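Side-chain contacts in beta-N-acetylhexosaminidase (Mycobacterium smegmatis, PDB 4YYF), which probably hydrolyses terminal non-reducing N-acetyl-D-hexosamine residues from N-acetyl-beta-D-hexosaminides, as a member of glycosyl hydrolase family 3: residues P206-G209 and H210-G213; D232-P235 and Y236-L239; N271-S275 and G276-G280. The protein carries 1 engineered substitution. One frame throughout, in Å; residues are numbered along the deposited sequence. Where two conformers were deposited one is given.

Contact 1: P206-G209 and H210-G213; sequences PGHG and HASG
The H208 imidazole overlaps the methyl group of A211 and ends against the backbone of G213. Its ND1 lies 3.7 Å from A211 CB, which approaches the ring obliquely, while the ring edge at CE1 meets G213 O, 3.4 Å away and in the plane of the ring. The first torsion of H208 sets CG beside its own carbonyl carbon (chi1 -156°), the side to which the chain comes back. That return is a type I beta turn from H208 to A211: A211 N donates to H208 O at 3.1 Å, nearly straight at 166°, though the donor stands well above the carbonyl plane. A211 CB is also 3.5 Å from H208 O, so one small residue meets both the backbone and the ring of H208. A water bridges G207 and H210, donating to G207 O at 2.7 Å and accepting from H210 N at 2.9 Å. The ring of H210 is held through ND1, which is hydrogen-bonded to D232 OD2. H208 NE2 pairs with S215 OG, and an acetate ion bound near the same side chain may mark a pocket. In related NagZ-type enzymes of family 3 the equivalent loop carries the acid/base histidine. The bend belongs to the loop that leaves strand 199-205 through the cis-peptide residue P206 and runs on to helix 225-229; T162 and D160 bind the backbone of G209 and H208, and M252 packs on H208 and P206.

Contact 2: D232-P235 and Y236-L239; sequences DLVP and YRTL
The Y236 ring is engaged at its edge: CD2 points at L233 O, 3.8 Å away and in the ring plane, with D232 O near the same edge by CE2. F205 adds an edge-to-face ring contact to Y236. L233 and Y236 also meet as apolar side chains, CD2 to CD2 at 4.1 Å. The second flat group, the R237 guanidinium, is less certain, because R237 was modelled in two conformers. In the conformer given, CG lies beside the backbone N (chi1 -63°) and the chain runs extended to NE, back along the first helical turn, which brings V234 CG2 3.7 Å above the guanidinium plane, over its centre. The methyl covers one face of this planar end; in the same conformer NE is buried with no partner in the model, and NH1 makes a weak hydrogen bond to M229 O. Beneath the side chains, R237 N donates to V234 O from well above the carbonyl plane, an i to i+3 bond, as in a 3-10 turn. P235 O instead takes an i to i+4 bond from L239 N at 3.1 Å, in the carbonyl plane. L239 CG sits 3.2 Å from the same oxygen. A water donates to V234 O and also joins T238 OG1. Together these contacts make up the short helix 234-239 and the turn that leads into it: V234, P235 and T238 pack on helix 179-196, Y236 and L239 on L202 of strand 199-205, and L233 on helix 225-229.

Contact 3: N271-S275 and G276-G280; sequences NLLRS and GGYGG
L272 and Y278 meet where helix 267-275 gives way to loop: L272 CG lies 3.8 Å from Y278 CB, and L272 CD1 is set against G277 C at 3.4 Å. L272 O faces the edge of the Y278 ring, in its plane, 3.5 Å from CD1, and accepts weak hydrogen bonds from G276 N and Y278 N. L273 CD1 adds a looser touch to Y278 CE1. Y278 CG lies between its backbone N and carbonyl carbon (chi1 71°), which brings the ring over the chain just after the turn, with G280 N 3.5 Å above the ring centre. G276, at positive phi, swings the chain off the helix into a type I turn closed by G279 N on G276 O. S275 OG ties the two parts: it donates to N271 O at 2.8 Å and accepts from G277 N at 3.0 Å, while S275 N reaches N271 O from the opposite face of the carbonyl. Further out, Y278 OH bonds to P281 O and T240 OG1. This helix end packs on F205 of strand 199-205; L272 also touches helix 225-229, and L273 abuts V287 of strand 287-289.

Overall arrangement
Contact 1 is a surface bend, contact 2 is buried and contact 3 partly buried; all three belong to the TIM-barrel domain. Contacts 2 and 3 share strand 199-205 and helix 225-229 as packing partners, with F205 touching both, and they abut directly: Y236 O lies 3.7 Å from Y278 OH. Contact 1 joins contact 2 through H210 and D232, and through P206 CB, 3.6 Å from L233 CD2, but does not touch contact 3. Their chemistry follows their places: a water-bridged turn with two histidines in the loop, apolar packing and i to i+3 and i to i+4 backbone bonds along a short helix, and glycines with a serine hydroxyl that bridges helix end and loop.

Contact 1: P206-G209 and H210-G213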
loop_
_atom_site.group_PDB
_atom_site.type_symbol
_atom_site.label_atom_id
_atom_site.label_comp_id
_atom_site.label_asym_id
_atom_site.label_seq_id
_atom_site.Cartn_x
_atom_site.Cartn_y
_atom_site.Cartn_z
ATOM N N PRO A 206 -2.673 -10.233 6.210
ATOM C CA PRO A 206 -3.568 -11.312 5.764
ATOM C C PRO A 206 -5.021 -11.164 6.223
ATOM O O PRO A 206 -5.760 -12.154 6.239
ATOM C CB PRO A 206 -2.965 -12.541 6.434
ATOM C CG PRO A 206 -2.441 -11.994 7.752
ATOM C CD PRO A 206 -1.857 -10.648 7.365
ATOM N N GLY A 207 -5.429 -9.959 6.610
ATOM C CA GLY A 207 -6.835 -9.729 6.920
ATOM C C GLY A 207 -7.103 -8.938 8.187
ATOM O O GLY A 207 -6.849 -9.422 9.293
ATOM N N HIS A 208 -7.650 -7.733 8.029
ATOM C CA HIS A 208 -7.943 -6.845 9.173
ATOM C C HIS A 208 -9.423 -6.938 9.548
ATOM O O HIS A 208 -9.854 -6.412 10.584
ATOM C CB HIS A 208 -7.598 -5.389 8.804
ATOM C CG HIS A 208 -7.314 -4.502 9.969
ATOM N ND1 HIS A 208 -8.189 -4.345 11.041
ATOM C CD2 HIS A 208 -6.262 -3.695 10.254
ATOM C CE1 HIS A 208 -7.681 -3.510 11.910
ATOM N NE2 HIS A 208 -6.499 -3.093 11.459
ATOM N N GLY A 209 -10.206 -7.610 8.706
ATOM C CA GLY A 209 -11.654 -7.622 8.852
ATOM C C GLY A 209 -12.175 -8.160 10.175
ATOM O O GLY A 209 -13.208 -7.708 10.661
ATOM N N HIS A 210 -11.476 -9.127 10.762
ATOM C CA HIS A 210 -11.937 -9.704 12.031
ATOM C C HIS A 210 -10.953 -9.420 13.171
ATOM O O HIS A 210 -10.953 -10.118 14.180
ATOM C CB HIS A 210 -12.175 -11.218 11.893
ATOM C CG HIS A 210 -13.177 -11.582 10.839
ATOM N ND1 HIS A 210 -12.817 -11.968 9.567
ATOM C CD2 HIS A 210 -14.534 -11.618 10.874
ATOM C CE1 HIS A 210 -13.907 -12.234 8.862
ATOM N NE2 HIS A 210 -14.958 -12.025 9.634
ATOM N N ALA A 211 -10.113 -8.401 13.006
ATOM C CA ALA A 211 -9.130 -8.048 14.041
ATOM C C ALA A 211 -9.816 -7.506 15.299
ATOM O O ALA A 211 -10.957 -7.053 15.237
ATOM C CB ALA A 211 -8.128 -7.042 13.506
ATOM N N SER A 212 -9.112 -7.535 16.432
ATOM C CA SER A 212 -9.702 -7.200 17.734
ATOM C C SER A 212 -9.966 -5.711 17.994
ATOM O O SER A 212 -10.566 -5.352 19.010
ATOM C CB SER A 212 -8.846 -7.760 18.872
ATOM O OG SER A 212 -7.514 -7.300 18.780
ATOM N N GLY A 213 -9.522 -4.838 17.098
ATOM C CA GLY A 213 -9.702 -3.409 17.305
ATOM C C GLY A 213 -9.103 -2.608 16.170
ATOM O O GLY A 213 -8.932 -3.128 15.067
HETATM O O HOH W 1 -9.039 -10.585 10.367
#

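Contact 2: D232-P235 and Y236-L239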
loop_
_atom_site.group_PDB
_atom_site.type_symbol
_atom_site.label_atom_id
_atom_site.label_comp_id
_atom_site.label_asym_id
_atom_site.label_seq_id
_atom_site.Cartn_x
_atom_site.Cartn_y
_atom_site.Cartn_z
ATOM N N ASP A 232 -10.672 -14.990 5.589
ATOM C CA ASP A 232 -10.028 -13.730 5.234
ATOM C C ASP A 232 -9.044 -13.828 4.063
ATOM O O ASP A 232 -8.872 -12.872 3.311
ATOM C CB ASP A 232 -9.318 -13.133 6.461
ATOM C CG ASP A 232 -10.222 -13.070 7.695
ATOM O OD1 ASP A 232 -10.718 -14.139 8.122
ATOM O OD2 ASP A 232 -10.436 -11.956 8.235
ATOM N N LEU A 233 -8.390 -14.972 3.912
ATOM C CA LEU A 233 -7.347 -15.103 2.894
ATOM C C LEU A 233 -7.911 -15.525 1.546
ATOM O O LEU A 233 -7.205 -15.503 0.542
ATOM C CB LEU A 233 -6.269 -16.106 3.343
ATOM C CG LEU A 233 -5.282 -15.541 4.363
ATOM C CD1 LEU A 233 -4.430 -16.633 4.995
ATOM C CD2 LEU A 233 -4.393 -14.479 3.719
ATOM N N VAL A 234 -9.178 -15.927 1.528
ATOM C CA VAL A 234 -9.788 -16.439 0.295
ATOM C C VAL A 234 -9.693 -15.492 -0.926
ATOM O O VAL A 234 -9.316 -15.940 -2.012
ATOM C CB VAL A 234 -11.233 -16.960 0.538
ATOM C CG1 VAL A 234 -11.917 -17.306 -0.770
ATOM C CG2 VAL A 234 -11.191 -18.181 1.456
ATOM N N PRO A 235 -10.013 -14.190 -0.757
ATOM C CA PRO A 235 -9.932 -13.282 -1.912
ATOM C C PRO A 235 -8.539 -13.200 -2.558
ATOM O O PRO A 235 -8.444 -13.085 -3.782
ATOM C CB PRO A 235 -10.323 -11.920 -1.309
ATOM C CG PRO A 235 -11.227 -12.274 -0.165
ATOM C CD PRO A 235 -10.627 -13.526 0.415
ATOM N N TYR A 236 -7.480 -13.255 -1.757
ATOM C CA TYR A 236 -6.122 -13.183 -2.299
ATOM C C TYR A 236 -5.798 -14.333 -3.253
ATOM O O TYR A 236 -4.991 -14.172 -4.164
ATOM C CB TYR A 236 -5.081 -13.140 -1.173
ATOM C CG TYR A 236 -5.163 -11.900 -0.309
ATOM C CD1 TYR A 236 -4.507 -10.733 -0.673
ATOM C CD2 TYR A 236 -5.898 -11.897 0.873
ATOM C CE1 TYR A 236 -4.578 -9.590 0.116
ATOM C CE2 TYR A 236 -5.981 -10.752 1.667
ATOM C CZ TYR A 236 -5.313 -9.610 1.279
ATOM O OH TYR A 236 -5.383 -8.472 2.066
ATOM N N ARG A 237 -6.431 -15.486 -3.047
ATOM C CA ARG A 237 -6.134 -16.668 -3.857
ATOM C C ARG A 237 -6.326 -16.431 -5.344
ATOM O O ARG A 237 -5.581 -16.964 -6.151
ATOM C CB ARG A 237 -6.998 -17.854 -3.450
ATOM C CG ARG A 237 -6.814 -18.359 -2.036
ATOM C CD ARG A 237 -7.869 -19.421 -1.794
ATOM N NE ARG A 237 -7.919 -19.926 -0.425
ATOM C CZ ARG A 237 -8.848 -20.776 0.010
ATOM N NH1 ARG A 237 -8.833 -21.203 1.265
ATOM N NH2 ARG A 237 -9.796 -21.196 -0.817
ATOM N N THR A 238 -7.335 -15.649 -5.711
ATOM C CA THR A 238 -7.537 -15.338 -7.124
ATOM C C THR A 238 -7.062 -13.934 -7.506
ATOM O O THR A 238 -6.593 -13.726 -8.617
ATOM C CB THR A 238 -8.991 -15.548 -7.587
ATOM O OG1 THR A 238 -9.855 -14.719 -6.821
ATOM C CG2 THR A 238 -9.406 -16.999 -7.405
ATOM N N LEU A 239 -7.171 -12.978 -6.592
ATOM C CA LEU A 239 -6.943 -11.583 -6.950
ATOM C C LEU A 239 -5.465 -11.216 -7.094
ATOM O O LEU A 239 -5.129 -10.306 -7.838
ATOM C CB LEU A 239 -7.642 -10.641 -5.963
ATOM C CG LEU A 239 -9.164 -10.778 -5.932
ATOM C CD1 LEU A 239 -9.801 -9.675 -5.106
ATOM C CD2 LEU A 239 -9.712 -10.766 -7.361
HETATM O O HOH W 2 -10.512 -16.467 -4.380
#

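Contact 3: N271-S275 and G276-G280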
loop_
_atom_site.group_PDB
_atom_site.type_symbol
_atom_site.label_atom_id
_atom_site.label_comp_id
_atom_site.label_asym_id
_atom_site.label_seq_id
_atom_site.Cartn_x
_atom_site.Cartn_y
_atom_site.Cartn_z
ATOM N N ASN A 271 6.856 -14.540 3.856
ATOM C CA ASN A 271 7.048 -15.909 3.386
ATOM C C ASN A 271 5.719 -16.544 2.982
ATOM O O ASN A 271 5.653 -17.268 2.000
ATOM C CB ASN A 271 7.753 -16.792 4.429
ATOM C CG ASN A 271 9.207 -16.433 4.615
ATOM O OD1 ASN A 271 9.840 -15.849 3.728
ATOM N ND2 ASN A 271 9.752 -16.778 5.779
ATOM N N LEU A 272 4.665 -16.272 3.750
ATOM C CA LEU A 272 3.357 -16.856 3.467
ATOM C C LEU A 272 2.875 -16.395 2.092
ATOM O O LEU A 272 2.374 -17.187 1.297
ATOM C CB LEU A 272 2.344 -16.430 4.531
ATOM C CG LEU A 272 0.971 -17.102 4.444
ATOM C CD1 LEU A 272 1.064 -18.553 4.858
ATOM C CD2 LEU A 272 -0.051 -16.345 5.315
ATOM N N LEU A 273 3.060 -15.106 1.822
ATOM C CA LEU A 273 2.646 -14.491 0.564
ATOM C C LEU A 273 3.520 -14.954 -0.607
ATOM O O LEU A 273 3.004 -15.334 -1.666
ATOM C CB LEU A 273 2.660 -12.961 0.720
ATOM C CG LEU A 273 2.117 -12.068 -0.395
ATOM C CD1 LEU A 273 0.684 -12.452 -0.763
ATOM C CD2 LEU A 273 2.202 -10.583 0.024
ATOM N N ARG A 274 4.840 -14.941 -0.423
ATOM C CA ARG A 274 5.763 -15.316 -1.502
ATOM C C ARG A 274 5.700 -16.791 -1.879
ATOM O O ARG A 274 5.875 -17.153 -3.048
ATOM C CB ARG A 274 7.223 -14.984 -1.136
ATOM C CG ARG A 274 7.528 -13.516 -0.837
ATOM C CD ARG A 274 7.203 -12.603 -1.989
ATOM N NE ARG A 274 7.560 -11.223 -1.665
ATOM C CZ ARG A 274 7.197 -10.172 -2.385
ATOM N NH1 ARG A 274 6.454 -10.347 -3.461
ATOM N NH2 ARG A 274 7.561 -8.956 -2.016
ATOM N N SER A 275 5.488 -17.651 -0.888
ATOM C CA SER A 275 5.599 -19.093 -1.110
ATOM C C SER A 275 4.315 -19.719 -1.647
ATOM O O SER A 275 4.328 -20.849 -2.154
ATOM C CB SER A 275 5.937 -19.804 0.197
ATOM O OG SER A 275 4.800 -19.795 1.054
ATOM N N GLY A 276 3.203 -19.011 -1.505
ATOM C CA GLY A 276 1.912 -19.578 -1.868
ATOM C C GLY A 276 1.267 -20.278 -0.688
ATOM O O GLY A 276 0.243 -20.959 -0.824
ATOM N N GLY A 277 1.868 -20.109 0.486
ATOM C CA GLY A 277 1.370 -20.752 1.691
ATOM C C GLY A 277 -0.005 -20.249 2.090
ATOM O O GLY A 277 -0.727 -20.909 2.826
ATOM N N TYR A 278 -0.374 -19.069 1.604
ATOM C CA TYR A 278 -1.673 -18.503 1.946
ATOM C C TYR A 278 -2.808 -19.201 1.188
ATOM O O TYR A 278 -3.982 -18.903 1.416
ATOM C CB TYR A 278 -1.700 -16.992 1.678
ATOM C CG TYR A 278 -1.709 -16.663 0.211
ATOM C CD1 TYR A 278 -0.533 -16.674 -0.525
ATOM C CD2 TYR A 278 -2.895 -16.348 -0.441
ATOM C CE1 TYR A 278 -0.529 -16.383 -1.862
ATOM C CE2 TYR A 278 -2.902 -16.051 -1.782
ATOM C CZ TYR A 278 -1.719 -16.075 -2.484
ATOM O OH TYR A 278 -1.726 -15.786 -3.826
ATOM N N GLY A 279 -2.461 -20.107 0.273
ATOM C CA GLY A 279 -3.466 -20.879 -0.441
ATOM C C GLY A 279 -3.651 -20.492 -1.899
ATOM O O GLY A 279 -4.469 -21.076 -2.607
ATOM N N GLY A 280 -2.891 -19.504 -2.350
ATOM C CA GLY A 280 -2.932 -19.074 -3.732
ATOM C C GLY A 280 -1.530 -19.199 -4.282
ATOM O O GLY A 280 -0.620 -19.570 -3.552
#